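PDB 1KA8: putative P4-specific DNA primase from Enterobacteria phage P4, which binds the phage P4 replication origin through this winged-helix domain, while the whole protein also synthesises RNA primers and unwinds DNA as a helicase. Local coordinates for residues 12-17 against 84-89; 36-41 against 51-56. All coordinates share one frame; numbering follows the deposited sequence.

Contact 1: residues 12-17 against 84-89; sequences LETLPQ and QTNLTL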
loop_
_atom_site.group_PDB
_atom_site.type_symbol
_atom_site.label_atom_id
_atom_site.label_comp_id
_atom_site.label_asym_id
_atom_site.label_seq_id
_atom_site.Cartn_x
_atom_site.Cartn_y
_atom_site.Cartn_z
ATOM N N LEU A 12 10.798 0.898 -9.884
ATOM C CA LEU A 12 11.239 2.241 -9.539
ATOM C C LEU A 12 12.553 2.307 -8.776
ATOM O O LEU A 12 12.849 1.429 -7.961
ATOM C CB LEU A 12 10.158 2.943 -8.724
ATOM C CG LEU A 12 8.777 3.049 -9.368
ATOM C CD1 LEU A 12 7.878 3.773 -8.403
ATOM C CD2 LEU A 12 8.832 3.814 -10.683
ATOM N N GLU A 13 13.330 3.360 -9.050
ATOM C CA GLU A 13 14.618 3.612 -8.395
ATOM C C GLU A 13 14.626 5.018 -7.838
ATOM O O GLU A 13 13.983 5.922 -8.383
ATOM C CB GLU A 13 15.778 3.542 -9.372
ATOM C CG GLU A 13 15.870 2.295 -10.207
ATOM C CD GLU A 13 16.818 2.483 -11.393
ATOM O OE1 GLU A 13 16.876 3.628 -11.907
ATOM O OE2 GLU A 13 17.483 1.497 -11.818
ATOM N N THR A 14 15.379 5.201 -6.761
ATOM C CA THR A 14 15.513 6.511 -6.125
ATOM C C THR A 14 16.724 7.294 -6.638
ATOM O O THR A 14 17.737 6.712 -7.022
ATOM C CB THR A 14 15.710 6.396 -4.630
ATOM O OG1 THR A 14 16.377 5.163 -4.344
ATOM C CG2 THR A 14 14.388 6.485 -3.910
ATOM N N LEU A 15 16.608 8.622 -6.623
ATOM C CA LEU A 15 17.666 9.537 -7.055
ATOM C C LEU A 15 18.293 10.242 -5.844
ATOM O O LEU A 15 17.631 10.488 -4.834
ATOM C CB LEU A 15 17.097 10.607 -7.996
ATOM C CG LEU A 15 16.702 10.276 -9.437
ATOM C CD1 LEU A 15 16.025 11.482 -10.072
ATOM C CD2 LEU A 15 17.934 9.884 -10.228
ATOM N N PRO A 16 19.579 10.610 -5.949
ATOM C CA PRO A 16 20.318 11.289 -4.879
ATOM C C PRO A 16 19.594 12.535 -4.387
ATOM O O PRO A 16 19.822 13.008 -3.272
ATOM C CB PRO A 16 21.639 11.633 -5.548
ATOM C CG PRO A 16 21.781 10.568 -6.599
ATOM C CD PRO A 16 20.406 10.502 -7.162
ATOM N N GLN A 17 18.722 13.066 -5.235
ATOM C CA GLN A 17 17.967 14.264 -4.900
ATOM C C GLN A 17 16.602 14.323 -5.589
ATOM O O GLN A 17 16.356 13.704 -6.643
ATOM C CB GLN A 17 18.778 15.542 -5.227
ATOM C CG GLN A 17 19.105 15.758 -6.705
ATOM C CD GLN A 17 20.102 14.740 -7.231
ATOM O OE1 GLN A 17 20.328 14.635 -8.436
ATOM N NE2 GLN A 17 20.710 13.991 -6.325
ATOM N N GLN A 84 7.426 17.113 -7.515
ATOM C CA GLN A 84 8.446 16.308 -8.164
ATOM C C GLN A 84 9.046 15.345 -7.161
ATOM O O GLN A 84 9.298 15.702 -6.010
ATOM C CB GLN A 84 9.547 17.178 -8.758
ATOM C CG GLN A 84 10.511 16.359 -9.567
ATOM C CD GLN A 84 11.567 17.183 -10.225
ATOM O OE1 GLN A 84 12.368 16.663 -10.997
ATOM N NE2 GLN A 84 11.586 18.480 -9.929
ATOM N N THR A 85 9.274 14.119 -7.611
ATOM C CA THR A 85 9.819 13.086 -6.743
ATOM C C THR A 85 11.300 12.852 -7.002
ATOM O O THR A 85 11.918 13.541 -7.803
ATOM C CB THR A 85 9.060 11.747 -6.934
ATOM O OG1 THR A 85 9.510 11.091 -8.129
ATOM C CG2 THR A 85 7.569 12.003 -7.042
ATOM N N ASN A 86 11.865 11.875 -6.313
ATOM C CA ASN A 86 13.257 11.539 -6.490
ATOM C C ASN A 86 13.256 10.141 -7.075
ATOM O O ASN A 86 14.092 9.306 -6.710
ATOM C CB ASN A 86 13.966 11.506 -5.148
ATOM C CG ASN A 86 13.475 10.375 -4.274
ATOM O OD1 ASN A 86 12.290 10.290 -3.983
ATOM N ND2 ASN A 86 14.379 9.495 -3.858
ATOM N N LEU A 87 12.323 9.874 -7.982
ATOM C CA LEU A 87 12.246 8.535 -8.545
ATOM C C LEU A 87 12.342 8.476 -10.060
ATOM O O LEU A 87 11.955 9.413 -10.760
ATOM C CB LEU A 87 10.935 7.872 -8.106
ATOM C CG LEU A 87 10.539 8.018 -6.633
ATOM C CD1 LEU A 87 9.029 7.837 -6.485
ATOM C CD2 LEU A 87 11.325 7.025 -5.783
ATOM N N THR A 88 12.858 7.353 -10.560
ATOM C CA THR A 88 12.966 7.137 -12.000
ATOM C C THR A 88 12.703 5.678 -12.306
ATOM O O THR A 88 12.829 4.817 -11.425
ATOM C CB THR A 88 14.367 7.485 -12.564
ATOM O OG1 THR A 88 15.277 6.408 -12.302
ATOM C CG2 THR A 88 14.896 8.733 -11.917
ATOM N N LEU A 89 12.361 5.397 -13.557
ATOM C CA LEU A 89 12.083 4.021 -13.945
ATOM C C LEU A 89 13.354 3.230 -14.189
ATOM O O LEU A 89 14.264 3.710 -14.851
ATOM C CB LEU A 89 11.225 3.944 -15.223
ATOM C CG LEU A 89 9.982 4.814 -15.396
ATOM C CD1 LEU A 89 9.095 4.146 -16.410
ATOM C CD2 LEU A 89 9.259 5.008 -14.075
#

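Contact 2: residues 36-41 against 51-56; sequences YLYHAY and RNVLSL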
loop_
_atom_site.group_PDB
_atom_site.type_symbol
_atom_site.label_atom_id
_atom_site.label_comp_id
_atom_site.label_asym_id
_atom_site.label_seq_id
_atom_site.Cartn_x
_atom_site.Cartn_y
_atom_site.Cartn_z
ATOM N N TYR A 36 5.542 11.743 -15.957
ATOM C CA TYR A 36 4.660 11.646 -14.798
ATOM C C TYR A 36 4.517 10.250 -14.234
ATOM O O TYR A 36 4.156 9.300 -14.934
ATOM C CB TYR A 36 3.316 12.235 -15.139
ATOM C CG TYR A 36 3.457 13.626 -15.675
ATOM C CD1 TYR A 36 3.453 13.859 -17.056
ATOM C CD2 TYR A 36 3.571 14.722 -14.809
ATOM C CE1 TYR A 36 3.542 15.156 -17.569
ATOM C CE2 TYR A 36 3.662 16.022 -15.308
ATOM C CZ TYR A 36 3.639 16.221 -16.687
ATOM O OH TYR A 36 3.664 17.483 -17.199
ATOM N N LEU A 37 4.828 10.149 -12.948
ATOM C CA LEU A 37 4.787 8.888 -12.236
ATOM C C LEU A 37 3.410 8.247 -12.343
ATOM O O LEU A 37 3.279 7.062 -12.663
ATOM C CB LEU A 37 5.166 9.135 -10.786
ATOM C CG LEU A 37 5.475 7.904 -9.955
ATOM C CD1 LEU A 37 6.164 6.855 -10.784
ATOM C CD2 LEU A 37 6.310 8.329 -8.751
ATOM N N TYR A 38 2.377 9.044 -12.106
ATOM C CA TYR A 38 1.028 8.516 -12.185
ATOM C C TYR A 38 0.723 7.980 -13.588
ATOM O O TYR A 38 0.059 6.938 -13.713
ATOM C CB TYR A 38 -0.005 9.587 -11.776
ATOM C CG TYR A 38 -1.378 9.004 -11.538
ATOM C CD1 TYR A 38 -1.575 8.051 -10.543
ATOM C CD2 TYR A 38 -2.452 9.329 -12.366
ATOM C CE1 TYR A 38 -2.797 7.425 -10.381
ATOM C CE2 TYR A 38 -3.693 8.706 -12.216
ATOM C CZ TYR A 38 -3.859 7.748 -11.219
ATOM O OH TYR A 38 -5.071 7.093 -11.059
ATOM N N HIS A 39 1.204 8.676 -14.631
ATOM C CA HIS A 39 0.948 8.228 -16.000
ATOM C C HIS A 39 1.690 6.937 -16.238
ATOM O O HIS A 39 1.180 6.033 -16.903
ATOM C CB HIS A 39 1.395 9.247 -17.026
ATOM C CG HIS A 39 0.572 10.486 -17.053
ATOM N ND1 HIS A 39 -0.241 10.866 -16.007
ATOM C CD2 HIS A 39 0.490 11.475 -17.972
ATOM C CE1 HIS A 39 -0.789 12.038 -16.277
ATOM N NE2 HIS A 39 -0.361 12.431 -17.464
ATOM N N ALA A 40 2.898 6.852 -15.695
ATOM C CA ALA A 40 3.693 5.644 -15.840
ATOM C C ALA A 40 2.871 4.520 -15.221
ATOM O O ALA A 40 2.750 3.427 -15.790
ATOM C CB ALA A 40 5.025 5.793 -15.109
ATOM N N TYR A 41 2.296 4.808 -14.058
ATOM C CA TYR A 41 1.469 3.834 -13.359
ATOM C C TYR A 41 0.312 3.297 -14.219
ATOM O O TYR A 41 0.129 2.083 -14.343
ATOM C CB TYR A 41 0.908 4.445 -12.093
ATOM C CG TYR A 41 -0.069 3.538 -11.430
ATOM C CD1 TYR A 41 0.266 2.224 -11.164
ATOM C CD2 TYR A 41 -1.334 3.989 -11.076
ATOM C CE1 TYR A 41 -0.630 1.376 -10.558
ATOM C CE2 TYR A 41 -2.246 3.148 -10.469
ATOM C CZ TYR A 41 -1.890 1.835 -10.206
ATOM O OH TYR A 41 -2.781 0.988 -9.576
ATOM N N ARG A 51 -8.162 -2.842 -15.564
ATOM C CA ARG A 51 -8.971 -1.680 -15.949
ATOM C C ARG A 51 -9.177 -0.831 -14.690
ATOM O O ARG A 51 -9.395 0.378 -14.764
ATOM C CB ARG A 51 -10.352 -2.101 -16.503
ATOM C CG ARG A 51 -10.377 -3.350 -17.395
ATOM C CD ARG A 51 -10.741 -4.609 -16.582
ATOM N NE ARG A 51 -10.091 -4.631 -15.265
ATOM C CZ ARG A 51 -10.134 -5.655 -14.411
ATOM N NH1 ARG A 51 -10.799 -6.765 -14.727
ATOM N NH2 ARG A 51 -9.512 -5.569 -13.241
ATOM N N ASN A 52 -9.096 -1.494 -13.538
ATOM C CA ASN A 52 -9.270 -0.870 -12.227
ATOM C C ASN A 52 -7.928 -0.348 -11.659
ATOM O O ASN A 52 -7.061 -1.138 -11.254
ATOM C CB ASN A 52 -9.868 -1.906 -11.257
ATOM C CG ASN A 52 -8.901 -3.083 -10.976
ATOM O OD1 ASN A 52 -8.581 -3.876 -11.877
ATOM N ND2 ASN A 52 -8.423 -3.180 -9.724
ATOM N N VAL A 53 -7.757 0.970 -11.600
ATOM C CA VAL A 53 -6.508 1.523 -11.083
ATOM C C VAL A 53 -6.697 2.437 -9.879
ATOM O O VAL A 53 -7.720 3.100 -9.764
ATOM C CB VAL A 53 -5.771 2.318 -12.182
ATOM C CG1 VAL A 53 -5.541 1.434 -13.395
ATOM C CG2 VAL A 53 -6.565 3.535 -12.561
ATOM N N LEU A 54 -5.720 2.473 -8.978
ATOM C CA LEU A 54 -5.829 3.350 -7.832
ATOM C C LEU A 54 -5.914 4.810 -8.286
ATOM O O LEU A 54 -5.330 5.211 -9.292
ATOM C CB LEU A 54 -4.633 3.188 -6.906
ATOM C CG LEU A 54 -4.470 1.874 -6.144
ATOM C CD1 LEU A 54 -3.271 1.962 -5.189
ATOM C CD2 LEU A 54 -5.731 1.608 -5.360
ATOM N N SER A 55 -6.662 5.607 -7.544
ATOM C CA SER A 55 -6.814 7.014 -7.863
ATOM C C SER A 55 -5.485 7.685 -7.568
ATOM O O SER A 55 -4.617 7.099 -6.919
ATOM C CB SER A 55 -7.859 7.627 -6.950
ATOM O OG SER A 55 -7.429 7.524 -5.603
ATOM N N LEU A 56 -5.330 8.919 -8.027
ATOM C CA LEU A 56 -4.116 9.658 -7.755
ATOM C C LEU A 56 -3.986 9.730 -6.242
ATOM O O LEU A 56 -2.945 9.420 -5.686
ATOM C CB LEU A 56 -4.223 11.070 -8.378
ATOM C CG LEU A 56 -3.169 12.201 -8.306
ATOM C CD1 LEU A 56 -3.217 12.857 -6.944
ATOM C CD2 LEU A 56 -1.776 11.671 -8.616
#

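Contact 1: residues 12-17 against 84-89
The carbonyl oxygen of E13 is gripped twice from the opposing strand: T88 N donates to E13 O at 2.8 Å, and L87 CA brings a C-H to E13 O at 3.1 Å. This is the antiparallel pairing that joins the first strand of a winged helix, 12-14, to the last strand of its wing hairpin, within 82-89. E13 and T88 form the hydrogen-bonded pair, completed by E13 N to T88 O at 2.8 Å; L12 with L89 and T14 with L87 are the non-hydrogen-bonded pairs flanking it. Beyond T14 the strand ends, yet L15 N still donates to N86 O over 2.6 Å. N86 suits the interruption of strand 82-89 because its amide serves backbone elsewhere, ND2 binding N73 O and OD1 taking a weak bond from E75 N. Just before it, T85 OG1 accepts from L87 N in an ST turn. One face carries L12, T14, L87 and L89. Its three leucines are buried: L12 and L89 run side by side, CD2 to CD2 at 3.6 Å, and L87 packs on L63 and L67 of helix 56-69. Partly exposed T14 lays CG2 against L87 CD2. E13 and T88, both partly exposed, occupy the other face. A chi1 of 80° sets T88 CG2 opposite its carbonyl carbon and beside its backbone N, where it meets the loop residue L15, with L15 CG 3.4 Å from T88 CG2.

Contact 2: residues 36-41 against 51-56
L56 CA sits over one face of the Y38 ring, 4.1 Å from the ring centroid in a CH-pi contact, and L56 CD2 meets Y38 CG at 4.0 Å. In this winged helix the residues belong to the helix-turn-helix: Y38 and Y41 stand on helix 37-47, while the linker 51-56 leads into helix 56-69, which by its place in the fold probably corresponds to the recognition helix. One turn on, V53, a compact branched apolar side chain, packs its CB against Y41 CE2 at 4.0 Å. F8 and F59 pack on Y41 from elsewhere in the domain. L54 also packs on V65 of the second subunit in the dimer. Tyrosine suits both helix positions because each ring is apolar while its hydroxyl can serve the linker backbone. L54 N makes a weak bond to Y41 OH, whose placement is less sure and which has a second weak partner in T5 OG1; S55 OG caps helix 56-69 at M58 N. Y38 has CG anti to its own backbone N (chi1 -167°), which carries the ring across to the linker. There Y38 OH donates to L54 O over 2.6 Å, lying in the plane of that carbonyl.

Contact 2 is nested inside the chain loop that contact 1 closes, and their centres lie about 17 Å apart on opposite sides of the chain's centre. Both are partly buried, but contact 2 lies deeper, its centre about 7 Å from that of the chain against 10 Å for contact 1. L37 joins them: it turns CD2 to L87 CD1 and CD1 to L12 CD2, so helix 37-47 packs against the leucine-bearing face of the sheet. Contact 1 pairs strands, so main-chain bonds lead and side chains sort by face. Contact 2 sets a helix against an irregular linker, so side-chain hydroxyls supply the polar links. Another subunit reaches contact 2 through L54, whereas none in the assembly touches contact 1.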